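PDB 6VOW: multicopper oxidase from Pseudomonas thermotolerans, which probably oxidises phenolic, lignin-related substrates in the manner of a laccase, passing the electrons through its copper centres to dioxygen. Local coordinates for residues L236-D247 against M266-V274. Residues are numbered along the deposited sequence; the frame is centred on the assembly and turned at random.
Sequences LPGAEARLYALD and MRIDLAVRV
Strands 240-246 and 267-273 pair antiparallel as inner neighbours of a mixed sheet, with strand 218-225 flanking one and strand 249-255 the other. Backbone bonds tie them, among them Arg242 N to Ala271 O at 2.7 Å and Tyr244 N to Asp269 O. The register slips by one residue between Leu243 and Ala245, a beta bulge at Tyr244. Ala245 N, buried there, finds no partner, whereas Ala245 O accepts from Asp269 N.

This sheet and the one carrying strands 232-235 and 280-285 pack as a cupredoxin-like beta sandwich, the middle one of the three domains usual in laccases. Its interior receives Leu236, Ala241, Leu243, Leu246, Ile268, Leu270 and Val272. Leu236, arriving from the other sheet's side, meets Val272 tip to tip, CD1 to CG2 3.7 Å. Leu270 sets CG anti to its backbone N (chi1 178°), and chi2 of 48° then brings CD1 to 3.6 Å from Ala241 CB. On the opposite face Ala271 CB touches Tyr244 CE1, and Trp305 touches both residues.

Toward the copper end, Asp247 and Arg267 interlock. Asp247 OD1 takes Arg267 N at 3.0 Å on its anti side, and a water donates to both OD1 and Arg267 O. The Arg267 chain, bent at chi2 and chi3, brings one face of its guanidinium against Asp247 CA, which lies 3.4 Å from the plane, over its centre; the carboxylate, well out of that plane, offers only a long salt bridge. Asp413 and Asn132 O hold the guanidinium from outside, and the Arg267 side chain lies about 7 Å from the Cu-O-Cu linkage, while Thr412 binds Asp247 OD2.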
ATOM      1  N   LEU A 236     -10.938  16.488   1.526  1.00 38.35           N
ATOM      2  CA  LEU A 236     -12.233  16.292   2.274  1.00 44.90           C
ATOM      3  C   LEU A 236     -12.798  17.676   2.652  1.00 54.89           C
ATOM      4  O   LEU A 236     -12.643  18.131   3.782  1.00 47.76           O
ATOM      5  CB  LEU A 236     -11.989  15.419   3.509  1.00 56.66           C
ATOM      6  CG  LEU A 236     -13.079  14.515   4.106  1.00 56.18           C
ATOM      7  CD1 LEU A 236     -12.562  14.055   5.483  1.00 58.56           C
ATOM      8  CD2 LEU A 236     -14.427  15.161   4.218  1.00 66.01           C
ATOM      9  N   PRO A 237     -13.441  18.369   1.689  1.00 52.40           N
ATOM     10  CA  PRO A 237     -13.677  19.782   1.962  1.00 50.44           C
ATOM     11  C   PRO A 237     -14.598  19.954   3.084  1.00 44.13           C
ATOM     12  O   PRO A 237     -15.532  19.204   3.184  1.00 53.87           O
ATOM     13  CB  PRO A 237     -14.336  20.308   0.674  1.00 54.49           C
ATOM     14  CG  PRO A 237     -14.280  19.195  -0.305  1.00 48.42           C
ATOM     15  CD  PRO A 237     -14.064  17.926   0.434  1.00 45.59           C
ATOM     16  N   GLY A 238     -14.341  20.912   3.956  1.00 54.71           N
ATOM     17  CA  GLY A 238     -15.297  21.148   5.080  1.00 57.74           C
ATOM     18  C   GLY A 238     -14.886  20.569   6.426  1.00 61.79           C
ATOM     19  O   GLY A 238     -14.985  21.219   7.428  1.00 68.18           O
ATOM     20  N   ALA A 239     -14.439  19.328   6.460  1.00 65.71           N
ATOM     21  CA  ALA A 239     -14.218  18.640   7.733  1.00 53.89           C
ATOM     22  C   ALA A 239     -12.868  19.045   8.244  1.00 55.48           C
ATOM     23  O   ALA A 239     -12.014  19.447   7.447  1.00 63.12           O
ATOM     24  CB  ALA A 239     -14.264  17.142   7.542  1.00 67.17           C
ATOM     25  N   GLU A 240     -12.674  18.987   9.565  1.00 53.94           N
ATOM     26  CA  GLU A 240     -11.325  19.127  10.175  1.00 56.34           C
ATOM     27  C   GLU A 240     -10.722  17.781  10.086  1.00 44.66           C
ATOM     28  O   GLU A 240     -11.244  16.865  10.714  1.00 51.67           O
ATOM     29  CB  GLU A 240     -11.373  19.371  11.678  1.00 60.03           C
ATOM     30  CG  GLU A 240     -11.474  20.785  12.137  1.00 70.62           C
ATOM     31  CD  GLU A 240     -11.255  20.786  13.614  1.00 79.19           C
ATOM     32  OE1 GLU A 240     -12.183  20.285  14.309  1.00 75.79           O
ATOM     33  OE2 GLU A 240     -10.132  21.202  14.039  1.00 72.87           O
ATOM     34  N   ALA A 241      -9.620  17.645   9.379  1.00 51.21           N
ATOM     35  CA  ALA A 241      -9.008  16.337   9.189  1.00 52.43           C
ATOM     36  C   ALA A 241      -7.510  16.455   9.418  1.00 46.61           C
ATOM     37  O   ALA A 241      -6.880  17.431   9.017  1.00 44.85           O
ATOM     38  CB  ALA A 241      -9.360  15.770   7.802  1.00 60.70           C
ATOM     39  N   ARG A 242      -6.974  15.506  10.166  1.00 42.17           N
ATOM     40  CA  ARG A 242      -5.559  15.517  10.519  1.00 44.89           C
ATOM     41  C   ARG A 242      -4.909  14.219  10.158  1.00 39.45           C
ATOM     42  O   ARG A 242      -5.414  13.183  10.390  1.00 43.00           O
ATOM     43  CB  ARG A 242      -5.407  15.752  12.015  1.00 50.46           C
ATOM     44  CG  ARG A 242      -5.753  17.164  12.363  1.00 50.07           C
ATOM     45  CD  ARG A 242      -5.818  17.360  13.850  1.00 59.27           C
ATOM     46  NE  ARG A 242      -5.534  18.745  14.164  1.00 65.08           N
ATOM     47  CZ  ARG A 242      -4.420  19.211  14.767  1.00 90.19           C
ATOM     48  NH1 ARG A 242      -3.420  18.399  15.165  1.00 87.03           N
ATOM     49  NH2 ARG A 242      -4.295  20.529  14.980  1.00 92.81           N
ATOM     50  N   LEU A 243      -3.754  14.300   9.556  1.00 39.99           N
ATOM     51  CA  LEU A 243      -2.987  13.168   9.260  1.00 38.40           C
ATOM     52  C   LEU A 243      -2.289  12.732  10.546  1.00 36.41           C
ATOM     53  O   LEU A 243      -1.730  13.546  11.229  1.00 40.36           O
ATOM     54  CB  LEU A 243      -2.013  13.532   8.180  1.00 41.41           C
ATOM     55  CG  LEU A 243      -2.709  13.838   6.840  1.00 36.71           C
ATOM     56  CD1 LEU A 243      -1.677  14.369   5.857  1.00 45.93           C
ATOM     57  CD2 LEU A 243      -3.352  12.589   6.285  1.00 40.17           C
ATOM     58  N   TYR A 244      -2.378  11.449  10.858  1.00 33.69           N
ATOM     59  CA  TYR A 244      -1.673  10.884  12.026  1.00 38.68           C
ATOM     60  C   TYR A 244      -0.626   9.875  11.692  1.00 42.35           C
ATOM     61  O   TYR A 244       0.259   9.564  12.543  1.00 45.90           O
ATOM     62  CB  TYR A 244      -2.645  10.218  12.947  1.00 36.80           C
ATOM     63  CG  TYR A 244      -3.239  11.134  13.986  1.00 39.33           C
ATOM     64  CD1 TYR A 244      -3.977  12.234  13.609  1.00 35.92           C
ATOM     65  CD2 TYR A 244      -2.995  10.942  15.313  1.00 43.33           C
ATOM     66  CE1 TYR A 244      -4.527  13.095  14.556  1.00 41.94           C
ATOM     67  CE2 TYR A 244      -3.511  11.767  16.275  1.00 38.67           C
ATOM     68  CZ  TYR A 244      -4.291  12.819  15.900  1.00 46.74           C
ATOM     69  OH  TYR A 244      -4.774  13.576  16.864  1.00 45.17           O
ATOM     70  N   ALA A 245      -0.748   9.290  10.513  1.00 36.78           N
ATOM     71  CA  ALA A 245       0.250   8.349  10.036  1.00 37.51           C
ATOM     72  C   ALA A 245       0.203   8.164   8.552  1.00 33.91           C
ATOM     73  O   ALA A 245      -0.876   8.184   7.947  1.00 39.50           O
ATOM     74  CB  ALA A 245       0.020   6.993  10.654  1.00 41.95           C
ATOM     75  N   LEU A 246       1.373   7.865   8.008  1.00 37.64           N
ATOM     76  CA  LEU A 246       1.554   7.631   6.542  1.00 39.17           C
ATOM     77  C   LEU A 246       2.304   6.336   6.283  1.00 40.84           C
ATOM     78  O   LEU A 246       3.469   6.123   6.804  1.00 35.14           O
ATOM     79  CB  LEU A 246       2.311   8.766   5.912  1.00 38.38           C
ATOM     80  CG  LEU A 246       2.024  10.178   6.337  1.00 40.23           C
ATOM     81  CD1 LEU A 246       3.094  11.140   5.743  1.00 43.39           C
ATOM     82  CD2 LEU A 246       0.602  10.548   5.956  1.00 42.43           C
ATOM     83  N   ASP A 247       1.626   5.459   5.528  1.00 40.89           N
ATOM     84  CA  ASP A 247       2.208   4.212   5.062  1.00 42.72           C
ATOM     85  C   ASP A 247       2.642   3.408   6.305  1.00 43.75           C
ATOM     86  O   ASP A 247       3.746   2.908   6.405  1.00 47.40           O
ATOM     87  CB  ASP A 247       3.354   4.537   4.098  1.00 45.22           C
ATOM     88  CG  ASP A 247       2.919   5.562   3.005  1.00 45.59           C
ATOM     89  OD1 ASP A 247       1.904   5.355   2.363  1.00 46.56           O
ATOM     90  OD2 ASP A 247       3.553   6.621   2.859  1.00 47.54           O
ATOM     91  N   MET A 266      -0.129   3.170  -0.976  1.00 37.18           N
ATOM     92  CA  MET A 266      -0.001   4.045   0.147  1.00 37.14           C
ATOM     93  C   MET A 266      -1.207   4.029   1.018  1.00 34.88           C
ATOM     94  O   MET A 266      -2.309   3.736   0.626  1.00 35.39           O
ATOM     95  CB  MET A 266       0.286   5.480  -0.315  1.00 38.26           C
ATOM     96  CG  MET A 266       1.650   5.565  -1.000  1.00 39.80           C
ATOM     97  SD  MET A 266       1.873   7.188  -1.745  1.00 49.81           S
ATOM     98  CE  MET A 266       2.382   8.226  -0.413  1.00 59.96           C
ATOM     99  N   ARG A 267      -0.972   4.383   2.252  1.00 35.31           N
ATOM    100  CA  ARG A 267      -2.048   4.421   3.229  1.00 35.27           C
ATOM    101  C   ARG A 267      -1.864   5.620   4.103  1.00 35.01           C
ATOM    102  O   ARG A 267      -0.771   6.142   4.266  1.00 38.92           O
ATOM    103  CB  ARG A 267      -1.933   3.163   4.103  1.00 30.07           C
ATOM    104  CG  ARG A 267      -2.038   1.843   3.397  1.00 37.36           C
ATOM    105  CD  ARG A 267      -0.704   1.299   2.949  1.00 32.76           C
ATOM    106  NE  ARG A 267       0.274   0.987   4.021  1.00 36.22           N
ATOM    107  CZ  ARG A 267       1.583   0.995   3.821  1.00 43.19           C
ATOM    108  NH1 ARG A 267       2.087   1.377   2.652  1.00 38.83           N
ATOM    109  NH2 ARG A 267       2.402   0.714   4.801  1.00 46.63           N
ATOM    110  N   ILE A 268      -2.934   6.011   4.743  1.00 39.69           N
ATOM    111  CA  ILE A 268      -2.883   7.047   5.740  1.00 36.20           C
ATOM    112  C   ILE A 268      -3.899   6.726   6.802  1.00 39.52           C
ATOM    113  O   ILE A 268      -4.927   6.077   6.562  1.00 31.00           O
ATOM    114  CB  ILE A 268      -3.245   8.477   5.175  1.00 39.25           C
ATOM    115  CG1 ILE A 268      -4.645   8.580   4.501  1.00 40.15           C
ATOM    116  CG2 ILE A 268      -2.201   8.911   4.185  1.00 39.59           C
ATOM    117  CD1 ILE A 268      -4.914   9.982   4.010  1.00 41.07           C
ATOM    118  N   ASP A 269      -3.634   7.269   7.966  1.00 40.75           N
ATOM    119  CA  ASP A 269      -4.691   7.387   8.987  1.00 43.81           C
ATOM    120  C   ASP A 269      -5.021   8.842   8.975  1.00 41.07           C
ATOM    121  O   ASP A 269      -4.138   9.687   9.174  1.00 41.87           O
ATOM    122  CB  ASP A 269      -4.168   7.089  10.348  1.00 51.07           C
ATOM    123  CG  ASP A 269      -4.008   5.608  10.613  1.00 52.20           C
ATOM    124  OD1 ASP A 269      -4.960   4.845  10.371  1.00 51.41           O
ATOM    125  OD2 ASP A 269      -2.929   5.225  11.117  1.00 50.01           O
ATOM    126  N   LEU A 270      -6.295   9.102   8.778  1.00 37.42           N
ATOM    127  CA  LEU A 270      -6.807  10.388   8.584  1.00 40.38           C
ATOM    128  C   LEU A 270      -7.804  10.502   9.716  1.00 39.57           C
ATOM    129  O   LEU A 270      -8.823   9.792   9.698  1.00 46.80           O
ATOM    130  CB  LEU A 270      -7.442  10.488   7.170  1.00 43.60           C
ATOM    131  CG  LEU A 270      -8.082  11.856   6.900  1.00 43.03           C
ATOM    132  CD1 LEU A 270      -7.168  13.001   7.273  1.00 48.25           C
ATOM    133  CD2 LEU A 270      -8.555  12.052   5.502  1.00 47.35           C
ATOM    134  N   ALA A 271      -7.474  11.273  10.743  1.00 37.96           N
ATOM    135  CA  ALA A 271      -8.472  11.524  11.816  1.00 43.51           C
ATOM    136  C   ALA A 271      -9.343  12.674  11.473  1.00 46.37           C
ATOM    137  O   ALA A 271      -8.825  13.791  11.184  1.00 42.06           O
ATOM    138  CB  ALA A 271      -7.825  11.823  13.110  1.00 43.17           C
ATOM    139  N   VAL A 272     -10.656  12.436  11.561  1.00 39.03           N
ATOM    140  CA  VAL A 272     -11.635  13.385  11.096  1.00 43.36           C
ATOM    141  C   VAL A 272     -12.562  13.748  12.281  1.00 42.25           C
ATOM    142  O   VAL A 272     -13.104  12.861  12.949  1.00 37.67           O
ATOM    143  CB  VAL A 272     -12.477  12.755   9.964  1.00 44.86           C
ATOM    144  CG1 VAL A 272     -13.651  13.640   9.549  1.00 52.90           C
ATOM    145  CG2 VAL A 272     -11.595  12.567   8.743  1.00 42.94           C
ATOM    146  N   ARG A 273     -12.758  15.033  12.516  1.00 41.05           N
ATOM    147  CA  ARG A 273     -13.841  15.444  13.399  1.00 43.64           C
ATOM    148  C   ARG A 273     -15.081  15.390  12.605  1.00 47.31           C
ATOM    149  O   ARG A 273     -15.244  16.122  11.617  1.00 49.29           O
ATOM    150  CB  ARG A 273     -13.676  16.827  13.928  1.00 48.27           C
ATOM    151  CG  ARG A 273     -14.910  17.299  14.807  1.00 43.97           C
ATOM    152  CD  ARG A 273     -14.941  16.553  16.090  1.00 46.35           C
ATOM    153  NE  ARG A 273     -13.755  16.890  16.859  1.00 54.77           N
ATOM    154  CZ  ARG A 273     -13.532  16.537  18.127  1.00 59.14           C
ATOM    155  NH1 ARG A 273     -14.415  15.815  18.881  1.00 52.33           N
ATOM    156  NH2 ARG A 273     -12.383  16.920  18.655  1.00 48.21           N
ATOM    157  N   VAL A 274     -15.966  14.504  13.039  1.00 44.35           N
ATOM    158  CA  VAL A 274     -17.215  14.310  12.381  1.00 40.36           C
ATOM    159  C   VAL A 274     -18.097  15.481  12.803  1.00 56.15           C
ATOM    160  O   VAL A 274     -18.272  15.752  14.000  1.00 53.11           O
ATOM    161  CB  VAL A 274     -17.848  12.979  12.782  1.00 44.09           C
ATOM    162  CG1 VAL A 274     -19.183  12.790  12.110  1.00 50.05           C
ATOM    163  CG2 VAL A 274     -16.951  11.813  12.433  1.00 50.02           C
TER
HETATM  164  O   HOH W   1     -12.401  19.508  16.777  1.00 51.78           O
HETATM  165  O   HOH W   2       0.632   7.668   2.428  1.00 39.75           O